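Local coordinates for gene 2 protein (Enterobacteria phage Sf6, PDB 5C12), which forms the nuclease domain of the large terminase subunit, which binds magnesium and cuts phage DNA during packaging, probably by a two-metal-ion mechanism, at residues E134-F137 and D138-A141; R159-G162 and D163-N167; N167-A170 and Q171-A175. The protein carries 1 engineered substitution. One frame throughout, in Å; residues are numbered along the deposited sequence.

Interaction 1: E134-F137 and D138-A141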
loop_
_atom_site.group_PDB
_atom_site.type_symbol
_atom_site.label_atom_id
_atom_site.label_comp_id
_atom_site.label_asym_id
_atom_site.label_seq_id
_atom_site.Cartn_x
_atom_site.Cartn_y
_atom_site.Cartn_z
ATOM N N GLU A 134 2.753 5.299 13.892
ATOM C CA GLU A 134 2.186 4.628 15.067
ATOM C C GLU A 134 2.828 3.269 15.284
ATOM O O GLU A 134 3.309 2.646 14.345
ATOM C CB GLU A 134 0.687 4.410 14.901
ATOM C CG GLU A 134 -0.141 5.669 15.033
ATOM C CD GLU A 134 -1.612 5.426 14.769
ATOM O OE1 GLU A 134 -1.986 4.311 14.352
ATOM O OE2 GLU A 134 -2.393 6.382 14.989
ATOM N N SER A 135 2.813 2.795 16.528
ATOM C CA SER A 135 3.153 1.409 16.803
ATOM C C SER A 135 2.288 0.487 15.965
ATOM O O SER A 135 1.192 0.862 15.546
ATOM C CB SER A 135 2.953 1.089 18.286
ATOM O OG SER A 135 3.900 1.783 19.072
ATOM N N PRO A 136 2.771 -0.737 15.722
ATOM C CA PRO A 136 2.057 -1.634 14.817
ATOM C C PRO A 136 0.666 -1.998 15.299
ATOM O O PRO A 136 0.348 -1.985 16.490
ATOM C CB PRO A 136 2.952 -2.876 14.777
ATOM C CG PRO A 136 4.303 -2.357 15.158
ATOM C CD PRO A 136 4.064 -1.290 16.141
ATOM N N PHE A 137 -0.166 -2.319 14.317
ATOM C CA PHE A 137 -1.500 -2.826 14.573
ATOM C C PHE A 137 -1.359 -4.179 15.243
ATOM O O PHE A 137 -0.541 -5.006 14.830
ATOM C CB PHE A 137 -2.256 -2.924 13.239
ATOM C CG PHE A 137 -3.592 -3.593 13.340
ATOM C CD1 PHE A 137 -3.740 -4.918 12.962
ATOM C CD2 PHE A 137 -4.698 -2.901 13.790
ATOM C CE1 PHE A 137 -4.971 -5.544 13.050
ATOM C CE2 PHE A 137 -5.936 -3.525 13.875
ATOM C CZ PHE A 137 -6.064 -4.847 13.506
ATOM N N ASP A 138 -2.126 -4.406 16.306
ATOM C CA ASP A 138 -2.133 -5.688 17.012
ATOM C C ASP A 138 -0.739 -6.071 17.543
ATOM O O ASP A 138 -0.290 -7.219 17.439
ATOM C CB ASP A 138 -2.684 -6.789 16.104
ATOM C CG ASP A 138 -3.290 -7.957 16.887
ATOM O OD1 ASP A 138 -3.494 -7.843 18.112
ATOM O OD2 ASP A 138 -3.558 -9.001 16.256
ATOM N N GLU A 139 -0.074 -5.105 18.163
ATOM C CA GLU A 139 1.352 -5.283 18.460
ATOM C C GLU A 139 1.679 -6.298 19.552
ATOM O O GLU A 139 2.829 -6.696 19.708
ATOM C CB GLU A 139 1.998 -3.938 18.785
ATOM C CG GLU A 139 1.650 -3.384 20.143
ATOM C CD GLU A 139 2.572 -2.242 20.525
ATOM O OE1 GLU A 139 3.764 -2.269 20.138
ATOM O OE2 GLU A 139 2.107 -1.309 21.196
ATOM N N ASP A 140 0.688 -6.716 20.341
ATOM C CA ASP A 140 0.940 -7.701 21.376
ATOM C C ASP A 140 0.666 -9.121 20.911
ATOM O O ASP A 140 0.947 -10.073 21.638
ATOM C CB ASP A 140 0.118 -7.400 22.630
ATOM C CG ASP A 140 0.607 -6.174 23.364
ATOM O OD1 ASP A 140 1.760 -5.765 23.140
ATOM O OD2 ASP A 140 -0.155 -5.612 24.174
ATOM N N ALA A 141 0.130 -9.274 19.702
ATOM C CA ALA A 141 -0.049 -10.613 19.141
ATOM C C ALA A 141 1.279 -11.251 18.746
ATOM O O ALA A 141 2.242 -10.551 18.438
ATOM C CB ALA A 141 -0.982 -10.562 17.940
HETATM O O HOH W 1 2.996 0.931 22.032
#
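Glu139 reaches back over the bend of the chain to Ser135 and Pro136. Glu139 CB lies 3.4 Å from Pro136 O, and the carboxylate ends beside Ser135, Glu139 OE2 standing 3.9 Å from Ser135 CB. Glu139 OE1 approaches Pro136 CD more loosely, at 4.1 Å. The first torsion sets CG of Glu139 between its own backbone N and carbonyl carbon (chi1 74°), and from there the chain runs extended to the carboxylate. No direct hydrogen bond joins the two segments; a water does the polar work instead. It donates to Glu139 OE2 at 2.6 Å and is also hydrogen-bonded to Ser135 OG at 3.2 Å, bridging hydroxyl and carboxylate.

Around the corner, the Phe137 ring lies against Asp138. Phe137 CG is 3.4 Å from Asp138 N and Phe137 CE1 4.0 Å from Asp138 CB, with ring and carboxylate planes inclined by 62°. Asp138 adopts left-handed helical backbone angles, which reverse the chain after the extended run through Phe137. A type I turn follows directly, closed by Ala141 N to Asp138 O at 3.1 Å.

The second shell fixes both limbs. Phe137 N is bonded to Gln171 OE1, while Lys168 NZ hydrogen-bonds to Ser135 O and forms a salt bridge with Glu134 OE1, so the first limb rests on helix 168-189. Phe137 also meets the ring of His259. On the other limb, backbone bonds from Glu139 to Gly162 and from Ala141 to Ile161 hold the chain against the start of helix 161-164. Away from the metal site, this is surface loop packing: an extended segment and a type I beta turn in the connection between strand 126-130 and helix 161-164.

Interaction 2: R159-G162 and D163-N167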
loop_
_atom_site.group_PDB
_atom_site.type_symbol
_atom_site.label_atom_id
_atom_site.label_comp_id
_atom_site.label_asym_id
_atom_site.label_seq_id
_atom_site.Cartn_x
_atom_site.Cartn_y
_atom_site.Cartn_z
ATOM N N ARG A 159 7.888 -13.854 20.802
ATOM C CA ARG A 159 8.110 -12.664 19.982
ATOM C C ARG A 159 6.815 -12.133 19.375
ATOM O O ARG A 159 6.105 -12.856 18.686
ATOM C CB ARG A 159 9.094 -12.998 18.880
ATOM C CG ARG A 159 9.460 -11.840 18.001
ATOM C CD ARG A 159 10.644 -12.218 17.124
ATOM N NE ARG A 159 11.814 -12.587 17.918
ATOM C CZ ARG A 159 12.859 -13.265 17.447
ATOM N NH1 ARG A 159 12.885 -13.659 16.179
ATOM N NH2 ARG A 159 13.881 -13.558 18.243
ATOM N N THR A 160 6.526 -10.860 19.625
ATOM C CA THR A 160 5.279 -10.237 19.186
ATOM C C THR A 160 5.462 -9.341 17.969
ATOM O O THR A 160 6.582 -9.014 17.575
ATOM C CB THR A 160 4.635 -9.377 20.300
ATOM O OG1 THR A 160 5.447 -8.227 20.582
ATOM C CG2 THR A 160 4.426 -10.172 21.572
ATOM N N ILE A 161 4.351 -8.951 17.364
ATOM C CA ILE A 161 4.381 -8.086 16.206
ATOM C C ILE A 161 5.155 -6.811 16.548
ATOM O O ILE A 161 5.924 -6.322 15.728
ATOM C CB ILE A 161 2.937 -7.769 15.716
ATOM C CG1 ILE A 161 2.316 -9.032 15.123
ATOM C CG2 ILE A 161 2.911 -6.651 14.703
ATOM C CD1 ILE A 161 0.893 -8.843 14.685
ATOM N N GLY A 162 4.960 -6.292 17.752
ATOM C CA GLY A 162 5.625 -5.076 18.188
ATOM C C GLY A 162 7.119 -5.241 18.416
ATOM O O GLY A 162 7.861 -4.251 18.382
ATOM N N ASP A 163 7.563 -6.465 18.680
ATOM C CA ASP A 163 8.995 -6.738 18.796
ATOM C C ASP A 163 9.655 -6.719 17.414
ATOM O O ASP A 163 10.841 -6.452 17.312
ATOM C CB ASP A 163 9.254 -8.106 19.402
ATOM C CG ASP A 163 8.906 -8.188 20.866
ATOM O OD1 ASP A 163 9.536 -7.483 21.685
ATOM O OD2 ASP A 163 8.038 -9.019 21.205
ATOM N N VAL A 164 8.896 -7.041 16.378
ATOM C CA VAL A 164 9.448 -7.235 15.042
ATOM C C VAL A 164 9.437 -5.944 14.216
ATOM O O VAL A 164 10.430 -5.610 13.568
ATOM C CB VAL A 164 8.682 -8.345 14.297
ATOM C CG1 VAL A 164 9.144 -8.417 12.829
ATOM C CG2 VAL A 164 8.888 -9.676 15.001
ATOM N N PHE A 165 8.328 -5.210 14.252
ATOM C CA PHE A 165 8.167 -4.001 13.440
ATOM C C PHE A 165 8.191 -2.759 14.309
ATOM O O PHE A 165 7.554 -2.722 15.358
ATOM C CB PHE A 165 6.832 -4.011 12.715
ATOM C CG PHE A 165 6.652 -5.182 11.807
ATOM C CD1 PHE A 165 7.403 -5.301 10.643
ATOM C CD2 PHE A 165 5.737 -6.173 12.117
ATOM C CE1 PHE A 165 7.236 -6.384 9.821
ATOM C CE2 PHE A 165 5.556 -7.250 11.276
ATOM C CZ PHE A 165 6.312 -7.361 10.138
ATOM N N ARG A 166 8.928 -1.741 13.892
ATOM C CA ARG A 166 8.911 -0.505 14.665
ATOM C C ARG A 166 7.530 0.128 14.657
ATOM O O ARG A 166 7.020 0.554 15.697
ATOM C CB ARG A 166 9.944 0.515 14.172
ATOM C CG ARG A 166 9.801 1.842 14.935
ATOM C CD ARG A 166 10.916 2.821 14.727
ATOM N NE ARG A 166 10.797 3.915 15.697
ATOM C CZ ARG A 166 11.717 4.847 15.913
ATOM N NH1 ARG A 166 12.856 4.848 15.236
ATOM N NH2 ARG A 166 11.498 5.786 16.823
ATOM N N ASN A 167 6.917 0.186 13.488
ATOM C CA ASN A 167 5.714 0.988 13.309
ATOM C C ASN A 167 4.868 0.459 12.168
ATOM O O ASN A 167 5.229 -0.528 11.530
ATOM C CB ASN A 167 6.082 2.470 13.103
ATOM C CG ASN A 167 7.102 2.685 11.996
ATOM O OD1 ASN A 167 7.165 1.924 11.009
ATOM N ND2 ASN A 167 7.896 3.738 12.139
#
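Asp163 OD2 is gripped by two donors of Thr160. The backbone N of Thr160 bonds to Asp163 OD2 at 2.9 Å, nearly straight at 165° and along the anti lone pair, the one directed away from OD1. Thr160 OG1 donates to the same Asp163 OD2 at 2.8 Å, coming from above the carboxylate plane. Two bonds from different directions should restrict rotation of the carboxylate and would be expected to favour its charged form. With Thr160 OG1 set between the backbone N and the carbonyl carbon (chi1 68°), the hydroxyl faces both the carboxylate and Asp163 N, from which it accepts a weak bond of 3.3 Å. These reciprocal bonds make a capping box: Thr160 is the N-cap of the short helix 161-164, and Asp163 covers the N-cap residue's own amide. Glu139 O of the preceding loop also lies near Thr160 OG1, a weak contact that could at most share the hydroxyl proton.

Inside the turn, Ile161 O accepts from two amides. Phe165 N approaches Ile161 O nearly along the C=O axis, at 3.0 Å, whereas Val164 N comes to it from above the carbonyl plane at 3.1 Å. Apolar contacts flank the backbone. Ile161 CG2 touches the edge of the Phe165 ring in its plane, 3.9 Å from CD2, and Val164 CG1 sits over the centre of one ring face. Ahead of the cap, the aliphatic part of Arg159 crosses Val164 at about a right angle, CG standing 3.7 Å from Val164 CG2. Beyond these segments, Ile161 and Phe165 both pack on Gln171, and Phe165 also touches Leu231.

Interaction 3: N167-A170 and Q171-A175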
loop_
_atom_site.group_PDB
_atom_site.type_symbol
_atom_site.label_atom_id
_atom_site.label_comp_id
_atom_site.label_asym_id
_atom_site.label_seq_id
_atom_site.Cartn_x
_atom_site.Cartn_y
_atom_site.Cartn_z
ATOM N N ASN A 167 6.917 0.186 13.488
ATOM C CA ASN A 167 5.714 0.988 13.309
ATOM C C ASN A 167 4.868 0.459 12.168
ATOM O O ASN A 167 5.229 -0.528 11.530
ATOM C CB ASN A 167 6.082 2.470 13.103
ATOM C CG ASN A 167 7.102 2.685 11.996
ATOM O OD1 ASN A 167 7.165 1.924 11.009
ATOM N ND2 ASN A 167 7.896 3.738 12.139
ATOM N N LYS A 168 3.708 1.080 11.949
ATOM C CA LYS A 168 2.790 0.616 10.924
ATOM C C LYS A 168 3.363 0.704 9.517
ATOM O O LYS A 168 3.089 -0.160 8.681
ATOM C CB LYS A 168 1.461 1.396 10.990
ATOM C CG LYS A 168 0.585 0.973 12.147
ATOM C CD LYS A 168 -0.742 1.741 12.159
ATOM C CE LYS A 168 -1.702 1.172 13.182
ATOM N NZ LYS A 168 -1.300 1.535 14.552
ATOM N N ARG A 169 4.163 1.727 9.239
ATOM C CA ARG A 169 4.768 1.861 7.921
ATOM C C ARG A 169 5.585 0.586 7.633
ATOM O O ARG A 169 5.498 0.001 6.554
ATOM C CB ARG A 169 5.670 3.101 7.856
ATOM C CG ARG A 169 6.483 3.249 6.567
ATOM C CD ARG A 169 7.226 4.608 6.572
ATOM N NE ARG A 169 8.119 4.799 5.421
ATOM C CZ ARG A 169 7.720 5.185 4.213
ATOM N NH1 ARG A 169 6.433 5.414 3.959
ATOM N NH2 ARG A 169 8.616 5.339 3.245
ATOM N N ALA A 170 6.395 0.152 8.585
ATOM C CA ALA A 170 7.176 -1.060 8.389
ATOM C C ALA A 170 6.291 -2.289 8.342
ATOM O O ALA A 170 6.472 -3.162 7.495
ATOM C CB ALA A 170 8.228 -1.205 9.471
ATOM N N GLN A 171 5.345 -2.380 9.255
ATOM C CA GLN A 171 4.455 -3.532 9.305
ATOM C C GLN A 171 3.746 -3.764 7.975
ATOM O O GLN A 171 3.723 -4.880 7.452
ATOM C CB GLN A 171 3.425 -3.332 10.405
ATOM C CG GLN A 171 2.372 -4.411 10.515
ATOM C CD GLN A 171 1.430 -4.121 11.644
ATOM O OE1 GLN A 171 1.140 -2.961 11.941
ATOM N NE2 GLN A 171 0.960 -5.167 12.292
ATOM N N PHE A 172 3.172 -2.715 7.412
ATOM C CA PHE A 172 2.381 -2.914 6.203
ATOM C C PHE A 172 3.206 -2.977 4.943
ATOM O O PHE A 172 2.799 -3.677 4.010
ATOM C CB PHE A 172 1.186 -1.965 6.167
ATOM C CG PHE A 172 0.201 -2.308 7.229
ATOM C CD1 PHE A 172 -0.541 -3.470 7.119
ATOM C CD2 PHE A 172 0.117 -1.575 8.397
ATOM C CE1 PHE A 172 -1.407 -3.852 8.102
ATOM C CE2 PHE A 172 -0.756 -1.956 9.403
ATOM C CZ PHE A 172 -1.509 -3.100 9.256
ATOM N N TYR A 173 4.374 -2.332 4.888
ATOM C CA TYR A 173 5.263 -2.561 3.748
ATOM C C TYR A 173 5.763 -4.009 3.755
ATOM O O TYR A 173 5.897 -4.625 2.696
ATOM C CB TYR A 173 6.442 -1.584 3.704
ATOM C CG TYR A 173 6.262 -0.454 2.718
ATOM C CD1 TYR A 173 6.101 -0.730 1.368
ATOM C CD2 TYR A 173 6.230 0.889 3.116
ATOM C CE1 TYR A 173 5.934 0.246 0.473
ATOM C CE2 TYR A 173 6.053 1.899 2.201
ATOM C CZ TYR A 173 5.900 1.565 0.862
ATOM O OH TYR A 173 5.703 2.534 -0.073
ATOM N N TYR A 174 6.017 -4.582 4.929
ATOM C CA TYR A 174 6.428 -5.987 4.984
ATOM C C TYR A 174 5.250 -6.936 4.721
ATOM O O TYR A 174 5.462 -8.039 4.230
ATOM C CB TYR A 174 7.134 -6.314 6.305
ATOM C CG TYR A 174 8.609 -6.022 6.235
ATOM C CD1 TYR A 174 9.482 -6.939 5.653
ATOM C CD2 TYR A 174 9.137 -4.811 6.686
ATOM C CE1 TYR A 174 10.834 -6.664 5.559
ATOM C CE2 TYR A 174 10.490 -4.542 6.593
ATOM C CZ TYR A 174 11.334 -5.468 6.026
ATOM O OH TYR A 174 12.685 -5.197 5.934
ATOM N N ALA A 175 4.023 -6.523 5.040
ATOM C CA ALA A 175 2.856 -7.305 4.662
ATOM C C ALA A 175 2.834 -7.411 3.143
ATOM O O ALA A 175 2.584 -8.487 2.581
ATOM C CB ALA A 175 1.560 -6.647 5.176
#
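Gln171 N bonds to Asn167 O at 2.9 Å in the first turn of helix 168-189, whose N-cap is Asn167. Asn167 OD1 adds the capping bond, accepting from Ala170 N at 3.1 Å. Regular i to i+4 backbone bonds carry the helix onward, from Phe172 N to Lys168 O, Tyr173 N to Arg169 O and Tyr174 N to Ala170 O.

Among the packing contacts, Lys168 and Gln171 lie side by side, Lys168 CG 4.0 Å from Gln171 OE1; their polar ends are taken up by Glu134, Ser135 and Phe137 of the preceding loop. Tyr174 CD2 rests 3.2 Å from Ala170 O, which lies at the ring's edge in its plane.

The ends of Arg169 and Tyr173 come close to the metal site. Tyr173 OH is hydrogen-bonded to Asp252 OD1, a ligand residue of the magnesium site, while Arg169 NH2 bonds to Met234 O and NH1 makes a weak, long ion pair with Asp252. An extended Arg169 chain, CG anti to the backbone N (chi1 173°), runs alongside the tyrosine, and chi4 of 81° turns the guanidinium, its plane 82° from the ring, to bring one face to the ring edge, with Arg169 NH1 3.9 Å from Tyr173 CE2.

In the fold
Following strand 126-130, the chain first makes interaction 1, a surface bend. After an unmodelled gap at 146-157 it returns as interaction 2, the short helix 161-164, and then enters helix 168-189 in interaction 3. All three are local and in series, none enclosing another; interactions 2 and 3 share Asn167. They nevertheless touch in space. The returning chain pairs with the bend through Ala141 O to Ile161 N and Glu139 O to Gly162 N, and helix 168-189 holds the bend through Lys168 and Gln171. Phe165 packs on Tyr174. Loop and short helix are thus tied to the long helix, which reaches the metal site through Tyr173.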